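Local coordinates for signal recognition particle receptor subunit beta (Mus musculus, PDB 2FH5), which binds GTP and, as part of the signal recognition particle receptor, helps target nascent secretory proteins to the endoplasmic reticulum membrane, at residues Y46-N49 with S55-L58; I39-A44 with F69-R74; R80-V85 with Y103-D108. All coordinates share one frame; numbering follows the deposited sequence.

Interaction 1 (Y46-N49 with S55-L58); sequences YKVN and SLTL
Tyr46 and Leu56 face each other as an antiparallel hydrogen-bonded pair, and both backbone bonds are nearly straight. Tyr46 N gives its hydrogen to Leu56 O at 2.8 Å, and Leu56 N returns one to Tyr46 O at 2.9 Å. One residue on, Lys47 and Ser55 form a non-hydrogen-bonded pair, where Ser55 CA brings a CA-H to Tyr46 O at 3.3 Å, so that this carbonyl is held twice.

From Tyr46 CB outward, each atom meets something different. CB rests on the branch point of Leu58, 3.6 Å from its CG, with CD1 and CD2 a little farther. CG, anti to the backbone N (chi1 178°), still feels Leu58 CD1 at 4.1 Å. Beyond this the ring turns away from strand 55-60 and touches Leu27 and Leu210, until OH reaches Glu207 OE1 in a hydrogen bond. Farther along the hairpin, Val48 CG2 lies 3.7 Å from Leu56 CD1, the two side chains passing at a slant. Cutting Leu58 back to an alanine would probably open a gap beside Tyr46 CB and cost the packing on the base of its ring.

The other face of the hairpin is different: Lys47, bent at chi2, brings NZ alongside Ser55 CB at 3.6 Å, a contact with no polar bond in it. This is a beta hairpin at the margin of this chain's sheet in a P-loop GTPase fold. Its two straight bonds fix the register, while Tyr46 buries apolar carbon against helices 20-29 and 204-213, Val48 and Leu56 against 204-213, Leu58 against 20-29, and the lysine stays on the exposed side.

Interaction 2 (I39-A44 with F69-R74); sequences ITDSSA and FQLLDR
Asp41 meets Leu71 in a sparse contact between a loop and a helix, on the nucleotide side of a P-loop GTPase fold. Residues 39-41 follow Ser38, a ligand of the magnesium ion, in a stretch that probably corresponds to the first switch region of small GTPases. Helix 65-75 comes just after GTP-binding Gly63, a position consistent with the second switch. The segments bury about 105 Å² between them, most of it from Asp41 and Leu71.

The touching atoms are Asp41 OD1 and Leu71 CD2, 3.7 Å apart, a carboxylate oxygen resting on a methyl group. Asp41 holds CG between its backbone N and carbonyl carbon (chi1 54°), which swings the carboxylate over to the helix; the two side chains meet at about a right angle. Leu71 also packs on Pro62, and Asp41 touches Leu61, so both side chains also touch the link between strand 55-60 and the helix. Segment 39-44 also contacts the other protein chain of the assembly, through backbone hydrogen bonds at Ile39 and Ser43.

One turn farther along, Arg74 adds a charge. Asp41 OD1 stands 4.5 Å from Arg74 NH1 but away from the plane of the guanidinium, where no donor is aimed at the oxygen, so the pair probably contributes weak electrostatic attraction and no salt bridge. The leucine lies beside both groups: its CD2, which carries Asp41 OD1, also sits over one face of the Arg74 guanidinium, displaced toward the rim.

Interaction 3 (R80-V85 with Y103-D108); sequences RAVVFV and YQVLID
Val105 reaches both Val82 and Phe84 where helix 91-110 lies against strand 79-87, the first strand of the beta-alpha-beta unit that this helix carries over to strand 117-123. The backbones stay apart, the nearest CA atoms, those of Phe84 and Val105, being 8.5 Å from each other, so the join is made by the ends of side chains. Val82 and Phe84, two residues apart on the strand, both point at the helix, and Val105 is the residue that answers them, one branch to each.

Its CG2 goes to the phenylalanine. The methyl arrives at the edge of the ring, close to the ring plane, and sits 4.0 Å from Phe84 CE2 and as far from CD2, spanning one side of the ring. Phe84 CG stands anti to its own backbone nitrogen (chi1 -172°), a torsion that carries the ring forward from the strand to meet this methyl. The other branch, CG1, faces Val82 CG1 at 4.2 Å, a looser methyl-to-methyl approach.

In the P-loop GTPase fold this helix packs on the parallel strands at the heart of the sheet, and here the packing extends to the P-loop. Phe84 meets Val13 on the neighbouring strand, and its side chain lies about 4 Å from GTP-binding Gly14 at the start of the P-loop. One turn earlier in the helix, the ring of Phe101 meets that of Phe84, the planes about 55° apart.

The helix itself is regular: Ile107 N bonds to Tyr103 O at 3.0 Å, and Asp108 N to Gln104 O at 2.9 Å. The carbonyl of Val105 accepts in addition a hydrogen bond from the hydroxyl of Ser109.

In the fold
The three contacts follow the sheet from its hairpin edge toward its middle. Interactions 1 and 2 share strand 42-47, and a probable hydrogen bond from Leu58 N to Ala44 O (2.9 Å) continues the hairpin pairing between them. Interaction 2 meets interaction 3 where the two helices touch, Leu72 CD2 lying 3.8 Å from Val105 CG2. Interaction 1 reaches interaction 3 through Leu56 CD2 and Arg80 CD, 3.7 Å apart. Around the nucleotide, the side chains of Leu71 and Phe84 are each about 10 Å from GTP and that of Leu58 about 12 Å, while the Asp41 side chain is about 9 Å from the magnesium ion.

Interaction 1 (Y46-N49 with S55-L58)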
loop_
_atom_site.group_PDB
_atom_site.type_symbol
_atom_site.label_atom_id
_atom_site.label_comp_id
_atom_site.label_asym_id
_atom_site.label_seq_id
_atom_site.Cartn_x
_atom_site.Cartn_y
_atom_site.Cartn_z
ATOM N N TYR B 46 15.795 -1.508 -6.495
ATOM C CA TYR B 46 15.980 -0.066 -6.569
ATOM C C TYR B 46 17.465 0.281 -6.798
ATOM O O TYR B 46 18.314 -0.072 -5.983
ATOM C CB TYR B 46 15.483 0.576 -5.266
ATOM C CG TYR B 46 15.656 2.081 -5.169
ATOM C CD1 TYR B 46 14.883 2.946 -5.933
ATOM C CD2 TYR B 46 16.578 2.637 -4.284
ATOM C CE1 TYR B 46 15.021 4.342 -5.818
ATOM C CE2 TYR B 46 16.724 4.019 -4.157
ATOM C CZ TYR B 46 15.947 4.867 -4.923
ATOM O OH TYR B 46 16.104 6.235 -4.801
ATOM N N LYS B 47 17.773 0.949 -7.911
ATOM C CA LYS B 47 19.149 1.359 -8.187
ATOM C C LYS B 47 19.342 2.706 -7.515
ATOM O O LYS B 47 18.696 3.696 -7.867
ATOM C CB LYS B 47 19.406 1.497 -9.689
ATOM C CG LYS B 47 19.282 0.195 -10.480
ATOM C CD LYS B 47 20.266 -0.870 -10.020
ATOM C CE LYS B 47 20.128 -2.131 -10.873
ATOM N NZ LYS B 47 20.988 -3.258 -10.397
ATOM N N VAL B 48 20.231 2.725 -6.534
ATOM C CA VAL B 48 20.526 3.923 -5.760
ATOM C C VAL B 48 21.103 5.098 -6.564
ATOM O O VAL B 48 21.754 4.910 -7.594
ATOM C CB VAL B 48 21.466 3.550 -4.603
ATOM C CG1 VAL B 48 22.013 4.786 -3.939
ATOM C CG2 VAL B 48 20.707 2.709 -3.601
ATOM N N ASN B 49 20.855 6.309 -6.066
ATOM C CA ASN B 49 21.306 7.552 -6.697
ATOM C C ASN B 49 22.810 7.868 -6.676
ATOM O O ASN B 49 23.254 8.770 -7.394
ATOM C CB ASN B 49 20.549 8.743 -6.092
ATOM C CG ASN B 49 19.202 8.984 -6.757
ATOM O OD1 ASN B 49 18.396 8.063 -6.919
ATOM N ND2 ASN B 49 18.950 10.232 -7.141
ATOM N N SER B 55 22.408 -1.619 -5.582
ATOM C CA SER B 55 21.024 -2.018 -5.713
ATOM C C SER B 55 20.478 -2.501 -4.375
ATOM O O SER B 55 21.125 -3.263 -3.667
ATOM C CB SER B 55 20.886 -3.126 -6.758
ATOM O OG SER B 55 21.353 -4.362 -6.250
ATOM N N LEU B 56 19.287 -2.034 -4.033
ATOM C CA LEU B 56 18.615 -2.442 -2.799
ATOM C C LEU B 56 17.308 -3.150 -3.211
ATOM O O LEU B 56 16.798 -2.933 -4.306
ATOM C CB LEU B 56 18.290 -1.202 -1.949
ATOM C CG LEU B 56 19.446 -0.389 -1.343
ATOM C CD1 LEU B 56 18.946 0.957 -0.826
ATOM C CD2 LEU B 56 20.081 -1.197 -0.201
ATOM N N THR B 57 16.786 -4.027 -2.372
ATOM C CA THR B 57 15.514 -4.661 -2.691
ATOM C C THR B 57 14.432 -4.020 -1.815
ATOM O O THR B 57 14.352 -4.303 -0.628
ATOM C CB THR B 57 15.518 -6.166 -2.407
ATOM O OG1 THR B 57 16.344 -6.819 -3.366
ATOM C CG2 THR B 57 14.102 -6.737 -2.508
ATOM N N LEU B 58 13.629 -3.129 -2.384
ATOM C CA LEU B 58 12.566 -2.511 -1.601
ATOM C C LEU B 58 11.468 -3.555 -1.420
ATOM O O LEU B 58 11.109 -4.252 -2.377
ATOM C CB LEU B 58 11.997 -1.291 -2.325
ATOM C CG LEU B 58 12.980 -0.251 -2.876
ATOM C CD1 LEU B 58 12.206 0.960 -3.364
ATOM C CD2 LEU B 58 13.969 0.188 -1.803
#

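Interaction 2 (I39-A44 with F69-R74)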
loop_
_atom_site.group_PDB
_atom_site.type_symbol
_atom_site.label_atom_id
_atom_site.label_comp_id
_atom_site.label_asym_id
_atom_site.label_seq_id
_atom_site.Cartn_x
_atom_site.Cartn_y
_atom_site.Cartn_z
ATOM N N ILE B 39 -2.743 -6.498 0.551
ATOM C CA ILE B 39 -2.993 -7.719 1.299
ATOM C C ILE B 39 -1.802 -8.696 1.340
ATOM O O ILE B 39 -1.841 -9.684 2.066
ATOM C CB ILE B 39 -4.309 -8.427 0.840
ATOM C CG1 ILE B 39 -4.141 -9.085 -0.511
ATOM C CG2 ILE B 39 -5.434 -7.403 0.715
ATOM C CD1 ILE B 39 -5.452 -9.685 -0.988
ATOM N N THR B 40 -0.771 -8.434 0.544
ATOM C CA THR B 40 0.487 -9.203 0.579
ATOM C C THR B 40 1.610 -8.198 0.363
ATOM O O THR B 40 1.381 -7.039 0.028
ATOM C CB THR B 40 0.693 -10.290 -0.531
ATOM O OG1 THR B 40 0.490 -9.716 -1.828
ATOM C CG2 THR B 40 -0.205 -11.469 -0.316
ATOM N N ASP B 41 2.828 -8.666 0.537
ATOM C CA ASP B 41 3.995 -7.835 0.338
ATOM C C ASP B 41 4.294 -7.763 -1.154
ATOM O O ASP B 41 3.857 -8.602 -1.924
ATOM C CB ASP B 41 5.180 -8.490 1.013
ATOM C CG ASP B 41 5.361 -9.928 0.551
ATOM O OD1 ASP B 41 4.599 -10.812 1.011
ATOM O OD2 ASP B 41 6.247 -10.180 -0.295
ATOM N N SER B 42 5.031 -6.740 -1.550
ATOM C CA SER B 42 5.477 -6.603 -2.918
ATOM C C SER B 42 6.942 -6.123 -2.847
ATOM O O SER B 42 7.368 -5.446 -1.903
ATOM C CB SER B 42 4.561 -5.659 -3.738
ATOM O OG SER B 42 4.245 -4.437 -3.105
ATOM N N SER B 43 7.731 -6.503 -3.833
ATOM C CA SER B 43 9.140 -6.153 -3.812
ATOM C C SER B 43 9.649 -5.848 -5.213
ATOM O O SER B 43 9.062 -6.283 -6.203
ATOM C CB SER B 43 9.916 -7.328 -3.235
ATOM O OG SER B 43 9.747 -8.463 -4.067
ATOM N N ALA B 44 10.745 -5.101 -5.281
ATOM C CA ALA B 44 11.357 -4.735 -6.545
ATOM C C ALA B 44 12.742 -4.132 -6.296
ATOM O O ALA B 44 13.023 -3.613 -5.207
ATOM C CB ALA B 44 10.487 -3.749 -7.268
ATOM N N PHE B 69 2.762 -8.074 11.639
ATOM C CA PHE B 69 3.832 -8.793 12.343
ATOM C C PHE B 69 4.207 -10.112 11.700
ATOM O O PHE B 69 5.378 -10.475 11.656
ATOM C CB PHE B 69 3.452 -9.005 13.804
ATOM C CG PHE B 69 3.154 -7.734 14.513
ATOM C CD1 PHE B 69 4.149 -6.761 14.663
ATOM C CD2 PHE B 69 1.866 -7.464 14.970
ATOM C CE1 PHE B 69 3.865 -5.528 15.257
ATOM C CE2 PHE B 69 1.562 -6.233 15.570
ATOM C CZ PHE B 69 2.566 -5.264 15.712
ATOM N N GLN B 70 3.218 -10.832 11.207
ATOM C CA GLN B 70 3.497 -12.089 10.547
ATOM C C GLN B 70 4.534 -11.827 9.445
ATOM O O GLN B 70 5.524 -12.550 9.334
ATOM C CB GLN B 70 2.210 -12.654 9.940
ATOM C CG GLN B 70 2.376 -14.029 9.318
ATOM C CD GLN B 70 1.637 -14.170 7.991
ATOM O OE1 GLN B 70 0.445 -13.840 7.885
ATOM N NE2 GLN B 70 2.341 -14.670 6.971
ATOM N N LEU B 71 4.321 -10.781 8.647
ATOM C CA LEU B 71 5.253 -10.454 7.565
ATOM C C LEU B 71 6.533 -9.740 7.978
ATOM O O LEU B 71 7.547 -9.909 7.306
ATOM C CB LEU B 71 4.557 -9.652 6.469
ATOM C CG LEU B 71 3.693 -10.522 5.550
ATOM C CD1 LEU B 71 2.721 -9.662 4.765
ATOM C CD2 LEU B 71 4.598 -11.304 4.635
ATOM N N LEU B 72 6.503 -8.938 9.044
ATOM C CA LEU B 72 7.734 -8.298 9.491
ATOM C C LEU B 72 8.642 -9.427 10.012
ATOM O O LEU B 72 9.848 -9.434 9.738
ATOM C CB LEU B 72 7.474 -7.265 10.598
ATOM C CG LEU B 72 8.701 -6.588 11.260
ATOM C CD1 LEU B 72 9.586 -5.875 10.242
ATOM C CD2 LEU B 72 8.226 -5.590 12.281
ATOM N N ASP B 73 8.068 -10.384 10.747
ATOM C CA ASP B 73 8.851 -11.521 11.253
ATOM C C ASP B 73 9.493 -12.273 10.093
ATOM O O ASP B 73 10.660 -12.656 10.164
ATOM C CB ASP B 73 7.987 -12.542 11.998
ATOM C CG ASP B 73 7.473 -12.033 13.333
ATOM O OD1 ASP B 73 8.173 -11.206 13.972
ATOM O OD2 ASP B 73 6.371 -12.484 13.750
ATOM N N ARG B 74 8.727 -12.494 9.024
ATOM C CA ARG B 74 9.237 -13.236 7.881
ATOM C C ARG B 74 10.403 -12.574 7.149
ATOM O O ARG B 74 11.302 -13.262 6.682
ATOM C CB ARG B 74 8.110 -13.524 6.879
ATOM C CG ARG B 74 8.576 -14.335 5.685
ATOM C CD ARG B 74 7.619 -14.299 4.511
ATOM N NE ARG B 74 6.376 -15.009 4.778
ATOM C CZ ARG B 74 5.453 -15.265 3.853
ATOM N NH1 ARG B 74 5.641 -14.869 2.594
ATOM N NH2 ARG B 74 4.337 -15.907 4.189
#

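Interaction 3 (R80-V85 with Y103-D108)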
loop_
_atom_site.group_PDB
_atom_site.type_symbol
_atom_site.label_atom_id
_atom_site.label_comp_id
_atom_site.label_asym_id
_atom_site.label_seq_id
_atom_site.Cartn_x
_atom_site.Cartn_y
_atom_site.Cartn_z
ATOM N N ARG B 80 18.406 -4.678 5.687
ATOM C CA ARG B 80 19.570 -3.845 5.838
ATOM C C ARG B 80 19.051 -2.549 6.468
ATOM O O ARG B 80 19.783 -1.840 7.172
ATOM C CB ARG B 80 20.154 -3.546 4.463
ATOM C CG ARG B 80 21.202 -2.478 4.438
ATOM C CD ARG B 80 21.651 -2.239 3.009
ATOM N NE ARG B 80 23.070 -1.907 2.936
ATOM C CZ ARG B 80 24.049 -2.790 3.103
ATOM N NH1 ARG B 80 23.765 -4.064 3.347
ATOM N NH2 ARG B 80 25.315 -2.395 3.045
ATOM N N ALA B 81 17.778 -2.245 6.200
ATOM C CA ALA B 81 17.155 -1.038 6.719
ATOM C C ALA B 81 15.643 -1.159 6.768
ATOM O O ALA B 81 15.044 -1.928 6.023
ATOM C CB ALA B 81 17.547 0.163 5.874
ATOM N N VAL B 82 15.039 -0.374 7.652
ATOM C CA VAL B 82 13.606 -0.361 7.838
ATOM C C VAL B 82 13.153 1.079 7.779
ATOM O O VAL B 82 13.758 1.927 8.432
ATOM C CB VAL B 82 13.210 -0.922 9.218
ATOM C CG1 VAL B 82 11.682 -0.791 9.439
ATOM C CG2 VAL B 82 13.643 -2.361 9.313
ATOM N N VAL B 83 12.121 1.352 6.976
ATOM C CA VAL B 83 11.541 2.692 6.863
ATOM C C VAL B 83 10.159 2.560 7.442
ATOM O O VAL B 83 9.316 1.811 6.913
ATOM C CB VAL B 83 11.389 3.152 5.415
ATOM C CG1 VAL B 83 10.750 4.555 5.375
ATOM C CG2 VAL B 83 12.753 3.155 4.732
ATOM N N PHE B 84 9.935 3.239 8.553
ATOM C CA PHE B 84 8.639 3.193 9.204
ATOM C C PHE B 84 7.915 4.443 8.708
ATOM O O PHE B 84 8.306 5.573 9.032
ATOM C CB PHE B 84 8.818 3.203 10.738
ATOM C CG PHE B 84 7.548 2.967 11.513
ATOM C CD1 PHE B 84 6.601 3.988 11.673
ATOM C CD2 PHE B 84 7.286 1.719 12.071
ATOM C CE1 PHE B 84 5.404 3.763 12.383
ATOM C CE2 PHE B 84 6.086 1.472 12.790
ATOM C CZ PHE B 84 5.147 2.493 12.946
ATOM N N VAL B 85 6.872 4.239 7.904
ATOM C CA VAL B 85 6.104 5.352 7.345
ATOM C C VAL B 85 4.988 5.864 8.250
ATOM O O VAL B 85 4.238 5.096 8.838
ATOM C CB VAL B 85 5.514 4.945 6.008
ATOM C CG1 VAL B 85 4.862 6.134 5.361
ATOM C CG2 VAL B 85 6.608 4.339 5.134
ATOM N N TYR B 103 6.953 0.526 18.593
ATOM C CA TYR B 103 7.511 -0.173 19.761
ATOM C C TYR B 103 7.952 -1.584 19.377
ATOM O O TYR B 103 9.090 -1.980 19.622
ATOM C CB TYR B 103 6.447 -0.262 20.861
ATOM C CG TYR B 103 6.950 -0.846 22.162
ATOM C CD1 TYR B 103 7.635 -0.058 23.086
ATOM C CD2 TYR B 103 6.745 -2.185 22.471
ATOM C CE1 TYR B 103 8.096 -0.591 24.285
ATOM C CE2 TYR B 103 7.206 -2.723 23.666
ATOM C CZ TYR B 103 7.877 -1.921 24.567
ATOM O OH TYR B 103 8.302 -2.450 25.766
ATOM N N GLN B 104 7.037 -2.356 18.797
ATOM C CA GLN B 104 7.367 -3.706 18.350
ATOM C C GLN B 104 8.450 -3.688 17.273
ATOM O O GLN B 104 9.256 -4.614 17.190
ATOM C CB GLN B 104 6.134 -4.419 17.797
ATOM C CG GLN B 104 5.557 -5.469 18.734
ATOM C CD GLN B 104 4.071 -5.229 19.033
ATOM O OE1 GLN B 104 3.367 -6.119 19.535
ATOM N NE2 GLN B 104 3.592 -4.017 18.730
ATOM N N VAL B 105 8.473 -2.646 16.440
ATOM C CA VAL B 105 9.483 -2.579 15.391
ATOM C C VAL B 105 10.865 -2.309 16.005
ATOM O O VAL B 105 11.875 -2.846 15.538
ATOM C CB VAL B 105 9.137 -1.495 14.333
ATOM C CG1 VAL B 105 10.333 -1.246 13.417
ATOM C CG2 VAL B 105 7.938 -1.961 13.487
ATOM N N LEU B 106 10.901 -1.486 17.051
ATOM C CA LEU B 106 12.150 -1.154 17.732
ATOM C C LEU B 106 12.679 -2.393 18.429
ATOM O O LEU B 106 13.858 -2.735 18.329
ATOM C CB LEU B 106 11.916 -0.060 18.759
ATOM C CG LEU B 106 11.694 1.285 18.106
ATOM C CD1 LEU B 106 11.291 2.287 19.159
ATOM C CD2 LEU B 106 12.955 1.713 17.394
ATOM N N ILE B 107 11.796 -3.075 19.139
ATOM C CA ILE B 107 12.203 -4.283 19.811
ATOM C C ILE B 107 12.724 -5.305 18.805
ATOM O O ILE B 107 13.862 -5.757 18.927
ATOM C CB ILE B 107 11.048 -4.843 20.641
ATOM C CG1 ILE B 107 10.993 -4.082 21.968
ATOM C CG2 ILE B 107 11.209 -6.325 20.843
ATOM C CD1 ILE B 107 9.869 -4.523 22.867
ATOM N N ASP B 108 11.916 -5.652 17.804
ATOM C CA ASP B 108 12.336 -6.618 16.786
ATOM C C ASP B 108 13.690 -6.285 16.195
ATOM O O ASP B 108 14.528 -7.165 16.014
ATOM C CB ASP B 108 11.335 -6.672 15.641
ATOM C CG ASP B 108 10.060 -7.373 16.018
ATOM O OD1 ASP B 108 9.862 -7.660 17.214
ATOM O OD2 ASP B 108 9.245 -7.628 15.114
#